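Side-chain contacts in post-proline cleaving enzyme (PDB 4HVT), which probably acts as a serine-type oligopeptidase, hydrolysing short peptides at the bond that follows a proline: residues A[246-251]-A[257-262]; A[307-312]-A[317-322]; A[364-367]-A[372-375]; A[452-457]-A[462-467]; A[486-491]-A[608-613]. All coordinates share one frame; numbering follows the deposited sequence.

Interaction 1: A[246-251]-A[257-262]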
# COMPACT_ATOMS: atom_id res chain seq x y z
N GLY A 246 3.90 -1.32 -18.84
CA GLY A 246 5.14 -1.58 -18.14
C GLY A 246 5.96 -2.54 -18.97
O GLY A 246 5.52 -3.01 -19.99
N LYS A 247 7.19 -2.84 -18.57
CA LYS A 247 7.98 -3.85 -19.31
C LYS A 247 7.54 -5.27 -19.00
O LYS A 247 7.21 -5.60 -17.82
CB LYS A 247 9.43 -3.72 -18.95
CG LYS A 247 10.12 -2.46 -19.42
CD LYS A 247 10.44 -2.56 -20.93
CE LYS A 247 10.74 -1.23 -21.62
NZ LYS A 247 11.77 -0.46 -20.85
N LEU A 248 7.48 -6.11 -20.04
CA LEU A 248 7.17 -7.52 -19.85
C LEU A 248 8.32 -8.32 -19.17
O LEU A 248 8.11 -9.13 -18.26
CB LEU A 248 6.79 -8.16 -21.17
CG LEU A 248 6.41 -9.63 -21.20
CD1 LEU A 248 5.15 -9.87 -20.37
CD2 LEU A 248 6.15 -10.13 -22.62
N LEU A 249 9.51 -8.05 -19.68
CA LEU A 249 10.77 -8.71 -19.23
C LEU A 249 11.74 -7.68 -18.68
O LEU A 249 11.48 -6.49 -18.71
CB LEU A 249 11.46 -9.46 -20.36
CG LEU A 249 10.56 -10.39 -21.17
CD1 LEU A 249 11.27 -11.04 -22.31
CD2 LEU A 249 10.00 -11.48 -20.23
N SER A 250 12.86 -8.15 -18.12
CA SER A 250 13.96 -7.25 -17.80
C SER A 250 14.44 -6.55 -19.08
O SER A 250 14.51 -7.19 -20.08
CB SER A 250 15.14 -8.09 -17.27
OG SER A 250 16.30 -7.28 -17.13
N ASP A 251 14.78 -5.26 -19.04
CA ASP A 251 15.39 -4.55 -20.14
C ASP A 251 16.64 -5.31 -20.64
O ASP A 251 17.03 -5.18 -21.76
CB ASP A 251 15.82 -3.15 -19.76
CG ASP A 251 14.69 -2.15 -19.73
OD1 ASP A 251 13.87 -2.17 -20.66
OD2 ASP A 251 14.64 -1.30 -18.81
N LEU A 257 9.47 -5.21 -25.47
CA LEU A 257 8.22 -5.88 -25.20
C LEU A 257 7.57 -5.15 -24.04
O LEU A 257 8.08 -5.14 -22.94
CB LEU A 257 8.46 -7.36 -24.91
CG LEU A 257 8.96 -8.17 -26.13
CD1 LEU A 257 9.47 -9.50 -25.57
CD2 LEU A 257 7.92 -8.36 -27.28
N ILE A 258 6.39 -4.60 -24.30
CA ILE A 258 5.63 -3.87 -23.33
C ILE A 258 4.37 -4.65 -22.95
O ILE A 258 3.64 -5.14 -23.84
CB ILE A 258 5.25 -2.45 -23.89
CG1 ILE A 258 6.51 -1.63 -24.28
CG2 ILE A 258 4.30 -1.71 -22.95
CD1 ILE A 258 7.38 -1.20 -23.14
N PHE A 259 4.13 -4.76 -21.63
CA PHE A 259 2.95 -5.39 -21.09
C PHE A 259 1.91 -4.32 -20.91
O PHE A 259 2.10 -3.40 -20.13
CB PHE A 259 3.33 -6.06 -19.76
CG PHE A 259 2.18 -6.76 -19.03
CD1 PHE A 259 1.60 -7.92 -19.53
CD2 PHE A 259 1.76 -6.29 -17.84
CE1 PHE A 259 0.60 -8.58 -18.86
CE2 PHE A 259 0.76 -6.98 -17.14
CZ PHE A 259 0.16 -8.10 -17.65
N ILE A 260 0.80 -4.48 -21.60
CA ILE A 260 -0.35 -3.54 -21.47
C ILE A 260 -1.40 -4.26 -20.70
O ILE A 260 -1.77 -5.37 -21.06
CB ILE A 260 -0.88 -3.17 -22.83
CG1 ILE A 260 0.19 -2.28 -23.54
CG2 ILE A 260 -2.19 -2.43 -22.70
CD1 ILE A 260 -0.25 -1.87 -24.91
N SER A 261 -1.86 -3.65 -19.60
CA SER A 261 -2.79 -4.28 -18.70
C SER A 261 -4.02 -3.38 -18.49
O SER A 261 -3.91 -2.29 -17.97
CB SER A 261 -2.08 -4.63 -17.40
OG SER A 261 -2.92 -5.30 -16.46
N ALA A 262 -5.16 -3.89 -18.94
CA ALA A 262 -6.46 -3.22 -18.83
C ALA A 262 -7.27 -3.93 -17.74
O ALA A 262 -7.72 -5.04 -17.91
CB ALA A 262 -7.21 -3.26 -20.14
O HOH W 1 10.31 -6.46 -21.93
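Gly246 pairs with Phe259 through both of its backbone polar groups: Gly246 N donates to Phe259 O, and Phe259 N returns a bond to Gly246 O at 2.8 Å. Ile258 crowds the same carbonyl, its CG2 branch lying 3.5 Å from Gly246 O. Lys247 follows, in a non-hydrogen-bonded pair with Ile258. Its side chain starts out away from the partner strand, but a bend at chi2 (-78°) brings Lys247 CE to 3.7 Å from Ile258 CD1. The ammonium group is then tied down: Lys247 NZ forms a salt bridge with the syn lone pair of Asp251 OD1 at 2.7 Å and also bonds to the carbonyl of Trp192. At Leu248 the chain leaves the strand. Leu248 N meets Leu257 O in an almost straight bond (176° at the hydrogen). With CG anti to the backbone N (chi1 -179°), Leu248 sends CD1 across the Phe259 side chain at about a right angle, 4.1 Å from Phe259 CD1. Leu249 lies alongside Leu257, CD1 to CD1 4.0 Å. A water that accepts from Leu249 N at 2.9 Å lies within bonding distance of Leu257 O and may be a second partner for that carbonyl. The whole is an antiparallel beta hairpin, the first two strands of a four-stranded sheet of the kind that forms one blade of a beta-propeller.

Interaction 2: A[307-312]-A[317-322]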
# COMPACT_ATOMS: atom_id res chain seq x y z
N ARG A 307 -5.59 -16.53 -9.24
CA ARG A 307 -6.60 -16.17 -8.23
C ARG A 307 -7.71 -17.25 -8.18
O ARG A 307 -8.44 -17.37 -7.18
CB ARG A 307 -7.18 -14.78 -8.57
CG ARG A 307 -8.42 -14.45 -7.76
CD ARG A 307 -8.71 -12.96 -7.79
NE ARG A 307 -10.07 -12.67 -7.31
CZ ARG A 307 -10.42 -12.48 -6.04
NH1 ARG A 307 -9.52 -12.60 -5.08
NH2 ARG A 307 -11.72 -12.27 -5.72
N SER A 308 -7.93 -17.95 -9.31
CA SER A 308 -8.90 -19.03 -9.40
C SER A 308 -8.25 -20.30 -9.89
O SER A 308 -7.17 -20.26 -10.52
CB SER A 308 -10.04 -18.62 -10.34
OG SER A 308 -10.70 -17.47 -9.85
N ASP A 309 -8.93 -21.43 -9.64
CA ASP A 309 -8.46 -22.71 -10.21
C ASP A 309 -8.43 -22.61 -11.73
O ASP A 309 -9.28 -21.94 -12.32
CB ASP A 309 -9.40 -23.87 -9.89
CG ASP A 309 -9.48 -24.21 -8.42
OD1 ASP A 309 -8.64 -23.77 -7.59
OD2 ASP A 309 -10.48 -24.94 -8.09
N TRP A 310 -7.43 -23.23 -12.34
CA TRP A 310 -7.29 -23.26 -13.79
C TRP A 310 -7.28 -24.72 -14.28
O TRP A 310 -6.33 -25.43 -13.99
CB TRP A 310 -5.98 -22.60 -14.16
CG TRP A 310 -5.72 -22.41 -15.61
CD1 TRP A 310 -6.57 -22.67 -16.67
CD2 TRP A 310 -4.52 -21.89 -16.18
NE1 TRP A 310 -5.94 -22.34 -17.86
CE2 TRP A 310 -4.69 -21.85 -17.58
CE3 TRP A 310 -3.32 -21.46 -15.66
CZ2 TRP A 310 -3.68 -21.37 -18.45
CZ3 TRP A 310 -2.33 -20.99 -16.48
CH2 TRP A 310 -2.52 -20.90 -17.86
N LYS A 311 -8.34 -25.15 -15.02
CA LYS A 311 -8.35 -26.48 -15.66
C LYS A 311 -7.49 -26.34 -16.89
O LYS A 311 -7.89 -25.71 -17.84
CB LYS A 311 -9.77 -26.91 -16.09
N PHE A 312 -6.25 -26.80 -16.82
CA PHE A 312 -5.25 -26.58 -17.88
C PHE A 312 -4.84 -27.96 -18.39
O PHE A 312 -4.19 -28.70 -17.66
CB PHE A 312 -4.04 -25.74 -17.38
CG PHE A 312 -2.96 -25.57 -18.41
CD1 PHE A 312 -3.14 -24.71 -19.50
CD2 PHE A 312 -1.79 -26.33 -18.35
CE1 PHE A 312 -2.16 -24.57 -20.46
CE2 PHE A 312 -0.80 -26.20 -19.32
CZ PHE A 312 -0.99 -25.32 -20.38
N ILE A 317 -5.06 -26.75 -11.86
CA ILE A 317 -4.03 -25.97 -11.15
C ILE A 317 -4.72 -25.09 -10.12
O ILE A 317 -5.49 -24.23 -10.48
CB ILE A 317 -3.17 -25.11 -12.09
CG1 ILE A 317 -2.72 -25.96 -13.29
CG2 ILE A 317 -1.98 -24.51 -11.30
CD1 ILE A 317 -1.99 -25.23 -14.38
N LYS A 318 -4.47 -25.34 -8.85
CA LYS A 318 -5.27 -24.69 -7.81
C LYS A 318 -5.04 -23.17 -7.64
O LYS A 318 -3.92 -22.66 -7.83
CB LYS A 318 -5.08 -25.42 -6.48
CG LYS A 318 -5.48 -26.89 -6.50
CD LYS A 318 -6.98 -27.14 -6.59
CE LYS A 318 -7.67 -26.99 -5.23
NZ LYS A 318 -9.16 -26.89 -5.33
N ALA A 319 -6.11 -22.46 -7.34
CA ALA A 319 -6.08 -21.05 -6.95
C ALA A 319 -4.96 -20.80 -5.96
O ALA A 319 -4.78 -21.60 -5.01
CB ALA A 319 -7.43 -20.67 -6.33
N GLY A 320 -4.18 -19.73 -6.19
CA GLY A 320 -3.02 -19.40 -5.34
C GLY A 320 -1.69 -19.98 -5.77
O GLY A 320 -0.66 -19.66 -5.19
N SER A 321 -1.69 -20.79 -6.82
CA SER A 321 -0.49 -21.32 -7.43
C SER A 321 0.25 -20.29 -8.26
O SER A 321 -0.32 -19.32 -8.75
CB SER A 321 -0.80 -22.54 -8.34
OG SER A 321 -1.48 -23.59 -7.62
N LEU A 322 1.55 -20.53 -8.39
CA LEU A 322 2.39 -19.75 -9.28
C LEU A 322 2.83 -20.63 -10.43
O LEU A 322 3.37 -21.70 -10.22
CB LEU A 322 3.62 -19.21 -8.55
CG LEU A 322 4.37 -18.11 -9.35
CD1 LEU A 322 3.67 -16.75 -9.24
CD2 LEU A 322 5.82 -17.99 -8.86
O HOH W 2 -8.89 -24.18 -5.03
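Asp309 and the backbone of Ala319 make the chief side-chain bond here: Ala319 N donates to the anti lone pair of Asp309 OD1 at 2.9 Å, nearly straight at 176°. A water donates to the same Asp309 OD1 at 2.6 Å and accepts from Lys318 NZ at 2.7 Å. Bends at chi2 and chi3 (-71° and -80°) fold the lysine back beside the carboxylate, but the direct salt bridge, Asp309 OD2 to Lys318 NZ at 3.6 Å, is long, and the water carries the closer link. Two backbone bonds join Trp310 and Ile317 as an antiparallel hydrogen-bonded pair. Lys318 O accepts from both Ser321 N and Ser321 OG, closing a type II turn with Gly320 in it.

The apolar part centres on Ile317, whose CD1 reaches Phe312 CB at 3.7 Å and Trp310 CE3 at 4.2 Å, the three side chains running the same way. Phe312 CB also rests over one face of the Trp310 ring, toward its rim.

This small two-stranded excursion lies between strands 301-305 and 322-326 of a propeller blade. Ile317 packs on Leu306 and on Ile342 of strand 341-344, while Arg307 bonds to His527 of helix 524-528.

Interaction 3: A[364-367]-A[372-375]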
# COMPACT_ATOMS: atom_id res chain seq x y z
N LEU A 364 11.64 -16.60 -4.54
CA LEU A 364 10.26 -16.85 -4.35
C LEU A 364 10.00 -16.70 -2.87
O LEU A 364 10.42 -17.53 -2.07
CB LEU A 364 9.88 -18.24 -4.81
CG LEU A 364 8.50 -18.79 -4.39
CD1 LEU A 364 7.36 -17.91 -4.88
CD2 LEU A 364 8.32 -20.23 -4.70
N ALA A 365 9.27 -15.65 -2.55
CA ALA A 365 8.91 -15.33 -1.19
C ALA A 365 7.46 -15.72 -0.96
O ALA A 365 6.56 -15.38 -1.76
CB ALA A 365 9.15 -13.87 -0.89
N THR A 366 7.21 -16.46 0.10
CA THR A 366 5.86 -16.91 0.50
C THR A 366 5.64 -16.69 2.00
O THR A 366 6.53 -16.23 2.70
CB THR A 366 5.64 -18.42 0.21
OG1 THR A 366 6.57 -19.26 0.96
CG2 THR A 366 5.84 -18.71 -1.29
N TYR A 367 4.43 -16.98 2.49
CA TYR A 367 4.17 -17.15 3.91
C TYR A 367 3.61 -18.54 4.16
O TYR A 367 2.86 -19.10 3.34
CB TYR A 367 3.16 -16.15 4.45
CG TYR A 367 3.60 -14.70 4.40
CD1 TYR A 367 4.41 -14.14 5.41
CD2 TYR A 367 3.24 -13.87 3.34
CE1 TYR A 367 4.80 -12.83 5.34
CE2 TYR A 367 3.66 -12.56 3.29
CZ TYR A 367 4.43 -12.04 4.30
OH TYR A 367 4.84 -10.72 4.23
N ALA A 372 7.22 -15.61 7.02
CA ALA A 372 7.92 -15.56 5.73
C ALA A 372 8.84 -16.78 5.50
O ALA A 372 9.54 -17.24 6.43
CB ALA A 372 8.73 -14.28 5.56
N LYS A 373 8.80 -17.25 4.27
CA LYS A 373 9.65 -18.35 3.79
C LYS A 373 10.14 -17.96 2.42
O LYS A 373 9.37 -17.43 1.60
CB LYS A 373 8.83 -19.63 3.68
CG LYS A 373 8.17 -20.06 5.00
CD LYS A 373 9.18 -20.46 6.10
CE LYS A 373 8.50 -20.59 7.46
NZ LYS A 373 9.39 -21.02 8.57
N VAL A 374 11.40 -18.28 2.14
CA VAL A 374 12.03 -17.91 0.88
C VAL A 374 12.88 -19.07 0.31
O VAL A 374 13.59 -19.74 1.03
CB VAL A 374 12.95 -16.68 1.10
CG1 VAL A 374 13.61 -16.22 -0.19
CG2 VAL A 374 12.17 -15.52 1.68
N VAL A 375 12.82 -19.23 -0.99
CA VAL A 375 13.69 -20.12 -1.74
C VAL A 375 14.21 -19.36 -2.96
O VAL A 375 13.66 -18.36 -3.37
CB VAL A 375 12.99 -21.41 -2.29
CG1 VAL A 375 12.46 -22.27 -1.17
CG2 VAL A 375 11.90 -21.09 -3.31
O HOH W 3 8.90 -19.95 -0.39
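The Tyr367 ring meets the backbone of Ala372 on the neighbouring strand obliquely: Tyr367 CD1 is 3.6 Å from Ala372 N, and Tyr367 CE1 is 4.2 Å from Ala372 CB. CG stands anti to the carbonyl carbon (chi1 -64°), which brings the ring nearer the partner strand than its CB bond would suggest. Val351, Asn353, Ile398, Ile491 and Ala493 also touch this side chain.

On the face bearing Leu364 and Thr366, Leu364 and Val375 run side by side, with Leu364 CB 3.8 Å from Val375 CG2. Thr366 crosses Lys373 at about a right angle, Thr366 OG1 lying 3.6 Å from Lys373 CB. That hydroxyl bonds to a water at 2.8 Å, and the water makes a weak bond to Lys373 O. Four backbone hydrogen bonds hold the strands, two in each of the pairs Leu364-Val375 and Thr366-Lys373; the shortest is Thr366 N to Lys373 O, 2.8 Å.

Strand 362-368 has strand 350-357 on its other flank, with Ala365 bonding to Asn353 and Phe354, while Val374 pairs onward with Leu390. Phe399 of strand 398-402, from the next sheet along the chain, packs on Ala365, Ala372 and Val374.

Interaction 4: A[452-457]-A[462-467]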
# COMPACT_ATOMS: atom_id res chain seq x y z
N LYS A 452 -1.22 -16.14 17.89
CA LYS A 452 -2.33 -16.80 18.47
C LYS A 452 -3.46 -16.96 17.44
O LYS A 452 -3.34 -16.52 16.30
CB LYS A 452 -2.78 -15.97 19.69
CG LYS A 452 -1.77 -15.93 20.84
CD LYS A 452 -2.18 -14.96 21.93
CE LYS A 452 -3.26 -15.54 22.83
NZ LYS A 452 -2.68 -16.27 23.98
N GLU A 453 -4.51 -17.68 17.82
CA GLU A 453 -5.73 -17.82 17.00
C GLU A 453 -7.01 -17.65 17.77
O GLU A 453 -7.14 -18.11 18.88
CB GLU A 453 -5.79 -19.16 16.30
CG GLU A 453 -4.59 -19.41 15.38
CD GLU A 453 -4.71 -20.71 14.61
OE1 GLU A 453 -5.34 -21.66 15.17
OE2 GLU A 453 -4.21 -20.76 13.45
N ALA A 454 -7.97 -16.98 17.18
CA ALA A 454 -9.31 -16.90 17.74
C ALA A 454 -10.20 -17.87 16.94
O ALA A 454 -9.86 -18.24 15.84
CB ALA A 454 -9.80 -15.48 17.62
N THR A 455 -11.34 -18.23 17.52
CA THR A 455 -12.38 -18.99 16.83
C THR A 455 -13.53 -18.10 16.43
O THR A 455 -14.23 -17.49 17.26
CB THR A 455 -12.78 -20.23 17.65
OG1 THR A 455 -11.58 -20.97 17.91
CG2 THR A 455 -13.68 -21.09 16.87
N SER A 456 -13.78 -18.04 15.14
CA SER A 456 -14.83 -17.17 14.65
C SER A 456 -16.18 -17.85 14.72
O SER A 456 -16.29 -19.04 15.12
CB SER A 456 -14.53 -16.67 13.25
OG SER A 456 -15.33 -15.52 12.91
N PHE A 457 -17.19 -17.08 14.39
CA PHE A 457 -18.59 -17.51 14.47
C PHE A 457 -18.92 -18.81 13.76
O PHE A 457 -19.88 -19.49 14.19
CB PHE A 457 -19.53 -16.42 13.94
CG PHE A 457 -19.58 -16.34 12.44
CD1 PHE A 457 -18.45 -15.95 11.72
CD2 PHE A 457 -20.75 -16.64 11.72
CE1 PHE A 457 -18.46 -15.84 10.33
CE2 PHE A 457 -20.74 -16.54 10.31
CZ PHE A 457 -19.62 -16.14 9.63
N ILE A 462 -8.76 -17.70 13.20
CA ILE A 462 -8.33 -16.42 12.72
C ILE A 462 -7.03 -16.11 13.44
O ILE A 462 -7.03 -15.99 14.65
CB ILE A 462 -9.38 -15.30 13.09
CG1 ILE A 462 -10.79 -15.69 12.61
CG2 ILE A 462 -8.97 -13.94 12.54
CD1 ILE A 462 -10.94 -16.05 11.14
N PRO A 463 -5.94 -15.96 12.69
CA PRO A 463 -4.68 -15.61 13.32
C PRO A 463 -4.71 -14.21 13.88
O PRO A 463 -5.36 -13.32 13.32
CB PRO A 463 -3.67 -15.62 12.17
CG PRO A 463 -4.32 -16.36 11.07
CD PRO A 463 -5.80 -16.12 11.24
N TYR A 464 -3.99 -14.02 14.96
CA TYR A 464 -3.64 -12.70 15.39
C TYR A 464 -2.28 -12.69 16.10
O TYR A 464 -1.83 -13.71 16.63
CB TYR A 464 -4.72 -12.06 16.28
CG TYR A 464 -5.00 -12.67 17.64
CD1 TYR A 464 -5.91 -13.74 17.78
CD2 TYR A 464 -4.44 -12.16 18.77
CE1 TYR A 464 -6.23 -14.29 19.02
CE2 TYR A 464 -4.76 -12.69 20.01
CZ TYR A 464 -5.67 -13.74 20.15
OH TYR A 464 -5.89 -14.25 21.44
N PHE A 465 -1.65 -11.53 16.04
CA PHE A 465 -0.35 -11.24 16.60
C PHE A 465 -0.47 -10.30 17.80
O PHE A 465 -1.07 -9.20 17.71
CB PHE A 465 0.58 -10.70 15.54
CG PHE A 465 0.91 -11.73 14.51
CD1 PHE A 465 1.98 -12.59 14.68
CD2 PHE A 465 0.11 -11.88 13.40
CE1 PHE A 465 2.26 -13.57 13.72
CE2 PHE A 465 0.33 -12.85 12.48
CZ PHE A 465 1.46 -13.69 12.59
N LEU A 466 0.06 -10.77 18.92
CA LEU A 466 -0.05 -10.09 20.17
C LEU A 466 1.37 -9.68 20.62
O LEU A 466 2.26 -10.55 20.69
CB LEU A 466 -0.64 -11.05 21.18
CG LEU A 466 -0.65 -10.60 22.62
CD1 LEU A 466 -1.54 -9.39 22.90
CD2 LEU A 466 -1.08 -11.78 23.51
N VAL A 467 1.59 -8.39 20.91
CA VAL A 467 2.89 -7.88 21.36
C VAL A 467 2.67 -7.10 22.67
O VAL A 467 1.76 -6.26 22.78
CB VAL A 467 3.54 -6.93 20.34
CG1 VAL A 467 4.81 -6.26 20.89
CG2 VAL A 467 3.88 -7.71 19.10
O HOH W 4 -6.76 -16.81 21.50
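Tyr464 and Glu453 are joined through a water: Tyr464 OH donates to it at 2.7 Å, and the water donates in turn to Glu453 O at 2.9 Å. The hydroxyl gets there because Tyr464 takes the crowded first torsion, CG between the backbone N and the carbonyl carbon (chi1 65°), which brings the ring toward strand 452-455. Lys452 covers one face of that ring. Its CB makes a CH-pi contact 3.8 Å from the Tyr464 ring centroid, only 18° off the normal, and further out Lys452 CE comes to 3.2 Å from Tyr464 OH. At the ring edge, near the plane, lies the backbone N of Ala454, with Ala454 CB 4.0 Å from Tyr464 CE1. The ring is thus held from above and from one edge, and the water fixes its far end.

The lysine's aliphatic chain does a second job, since Lys452 CD touches Leu466 CD2 at 3.7 Å; Lys452 NZ has a long, weak ion pair with Glu450. Past the strand end, Ser456 CB packs on Ile462 CG1 at 3.9 Å, while Ser456 OG bonds to Asp541.

Four backbone hydrogen bonds tie Lys452 to Tyr464 and Ala454 to Ile462. Pro463 falls between them, opposite Glu453 in a non-hydrogen-bonded pair, where the pairing asks for no N-H. Helix 536-551 packs on the face bearing Ile462 and Tyr464, through Asp541 and Glu548. The hairpin supplies the first two, antiparallel strands of the eight-stranded mixed sheet of an alpha/beta-hydrolase fold.

Interaction 5: A[486-491]-A[608-613]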
# COMPACT_ATOMS: atom_id res chain seq x y z
N GLY A 486 -8.48 -6.30 6.32
CA GLY A 486 -9.54 -7.21 5.90
C GLY A 486 -10.26 -6.88 4.60
O GLY A 486 -11.50 -6.77 4.52
N GLY A 487 -9.49 -6.76 3.54
CA GLY A 487 -10.06 -6.52 2.21
C GLY A 487 -9.03 -6.74 1.13
O GLY A 487 -7.84 -6.73 1.38
N PHE A 488 -9.53 -6.92 -0.10
CA PHE A 488 -8.72 -6.80 -1.31
C PHE A 488 -7.62 -7.84 -1.39
O PHE A 488 -6.68 -7.66 -2.16
CB PHE A 488 -8.21 -5.36 -1.53
CG PHE A 488 -9.33 -4.34 -1.67
CD1 PHE A 488 -10.05 -4.23 -2.83
CD2 PHE A 488 -9.71 -3.54 -0.60
CE1 PHE A 488 -11.04 -3.32 -2.97
CE2 PHE A 488 -10.73 -2.65 -0.73
CZ PHE A 488 -11.39 -2.52 -1.94
N GLN A 489 -7.76 -8.94 -0.65
CA GLN A 489 -6.73 -10.00 -0.63
C GLN A 489 -5.40 -9.46 -0.15
O GLN A 489 -4.30 -10.03 -0.39
CB GLN A 489 -6.61 -10.70 -2.02
CG GLN A 489 -6.13 -12.13 -1.90
CD GLN A 489 -5.99 -12.89 -3.20
OE1 GLN A 489 -6.77 -12.66 -4.11
NE2 GLN A 489 -4.99 -13.81 -3.29
N VAL A 490 -5.44 -8.38 0.62
CA VAL A 490 -4.22 -7.82 1.20
C VAL A 490 -3.70 -8.68 2.36
O VAL A 490 -4.43 -8.99 3.31
CB VAL A 490 -4.42 -6.40 1.69
CG1 VAL A 490 -3.26 -5.99 2.61
CG2 VAL A 490 -4.68 -5.48 0.50
N ILE A 491 -2.42 -9.05 2.31
CA ILE A 491 -1.79 -9.80 3.41
C ILE A 491 -1.32 -8.80 4.45
O ILE A 491 -0.45 -7.99 4.14
CB ILE A 491 -0.56 -10.62 2.92
CG1 ILE A 491 -1.00 -11.63 1.83
CG2 ILE A 491 0.12 -11.29 4.10
CD1 ILE A 491 0.14 -12.31 1.09
N VAL A 608 -16.77 -1.92 -6.88
CA VAL A 608 -18.03 -2.57 -6.92
C VAL A 608 -17.92 -4.08 -6.69
O VAL A 608 -18.79 -4.71 -6.11
CB VAL A 608 -18.76 -2.25 -8.24
CG1 VAL A 608 -19.99 -3.12 -8.33
CG2 VAL A 608 -19.13 -0.77 -8.28
N THR A 609 -16.84 -4.72 -7.19
CA THR A 609 -16.67 -6.15 -6.99
C THR A 609 -16.20 -6.50 -5.60
O THR A 609 -16.24 -7.68 -5.22
CB THR A 609 -15.71 -6.75 -8.07
OG1 THR A 609 -14.46 -6.05 -8.01
CG2 THR A 609 -16.32 -6.67 -9.43
N GLU A 610 -15.73 -5.51 -4.83
CA GLU A 610 -15.35 -5.73 -3.44
C GLU A 610 -16.56 -5.62 -2.50
O GLU A 610 -16.65 -6.38 -1.57
CB GLU A 610 -14.23 -4.79 -2.98
CG GLU A 610 -13.70 -5.12 -1.60
CD GLU A 610 -12.89 -6.39 -1.47
OE1 GLU A 610 -12.67 -7.03 -2.54
OE2 GLU A 610 -12.48 -6.74 -0.30
N TYR A 611 -17.44 -4.66 -2.73
CA TYR A 611 -18.48 -4.36 -1.75
C TYR A 611 -19.89 -4.72 -2.21
O TYR A 611 -20.80 -4.79 -1.39
CB TYR A 611 -18.43 -2.87 -1.41
CG TYR A 611 -17.11 -2.41 -0.79
CD1 TYR A 611 -16.67 -2.87 0.47
CD2 TYR A 611 -16.33 -1.49 -1.46
CE1 TYR A 611 -15.45 -2.46 1.00
CE2 TYR A 611 -15.11 -1.07 -0.93
CZ TYR A 611 -14.71 -1.54 0.31
OH TYR A 611 -13.49 -1.10 0.81
N GLY A 612 -20.04 -5.04 -3.48
CA GLY A 612 -21.40 -5.16 -4.09
C GLY A 612 -21.86 -3.82 -4.58
O GLY A 612 -21.36 -2.78 -4.16
N ASP A 613 -22.84 -3.85 -5.49
CA ASP A 613 -23.41 -2.68 -6.13
C ASP A 613 -24.66 -2.16 -5.36
O ASP A 613 -25.69 -2.79 -5.40
CB ASP A 613 -23.76 -3.01 -7.56
CG ASP A 613 -24.11 -1.82 -8.36
OD1 ASP A 613 -24.39 -0.74 -7.80
OD2 ASP A 613 -24.10 -1.94 -9.58
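Phe488 and Glu610 bury most of the surface here, and they meet twice. Phe488 N donates to Glu610 OE2 at 3.0 Å, reaching the oxygen from above the carboxylate plane. The Phe488 ring meanwhile stacks along the glutamate, ring and carboxylate planes only 17° apart, with Glu610 CG 3.7 Å from the Phe488 ring centroid in a CH-pi contact. A bend at chi2 (71°) turns the carboxylate of Glu610 back over the ring. Its oxygens are well supplied: Glu610 OE2 also makes a salt bridge with Arg535, and Glu610 OE1 bonds to Tyr267 and His527, so the group is probably ionised and firmly fixed.

Tyr611 is the third partner. The edge of Phe488 points toward the face of Tyr611 in an offset edge-to-face pair, planes at 86° and centroids 5.9 Å apart. Tyr611 OH comes up near the plane of the Phe488 ring, 3.5 Å from Phe488 CE2, and bonds to Asn567. Glu610 CG sits over the centre of the Tyr611 ring, so this one methylene touches both aromatic faces.

Phe488 occupies a type I' turn, Gly487 to Val490, and its ring also meets Trp607. Close to the probable nucleophile elbow around Ser566, this cluster of Phe488, Trp607 and Tyr611 with Asn567 is consistent with the aromatic S1 pocket that receives proline in prolyl oligopeptidases.

From the N terminus, interactions 1, 2 and 3 come in series along the beta-propeller, each closing a short loop of four or five residues. Interaction 4 does the same at the start of the alpha/beta-hydrolase sheet, about 40 Å, centre to centre, from interaction 1. None of the five nests in or crosses another. Interaction 5 differs in span: it brings together segments 117 residues apart, within the hydrolase part. Interactions 2 and 3 touch through Leu322 and Leu364, linking consecutive blades. Two contacts join propeller to hydrolase: Arg307 of interaction 2 probably bonds to Gln489 of interaction 5, and Tyr367 of interaction 3 packs on Ile491.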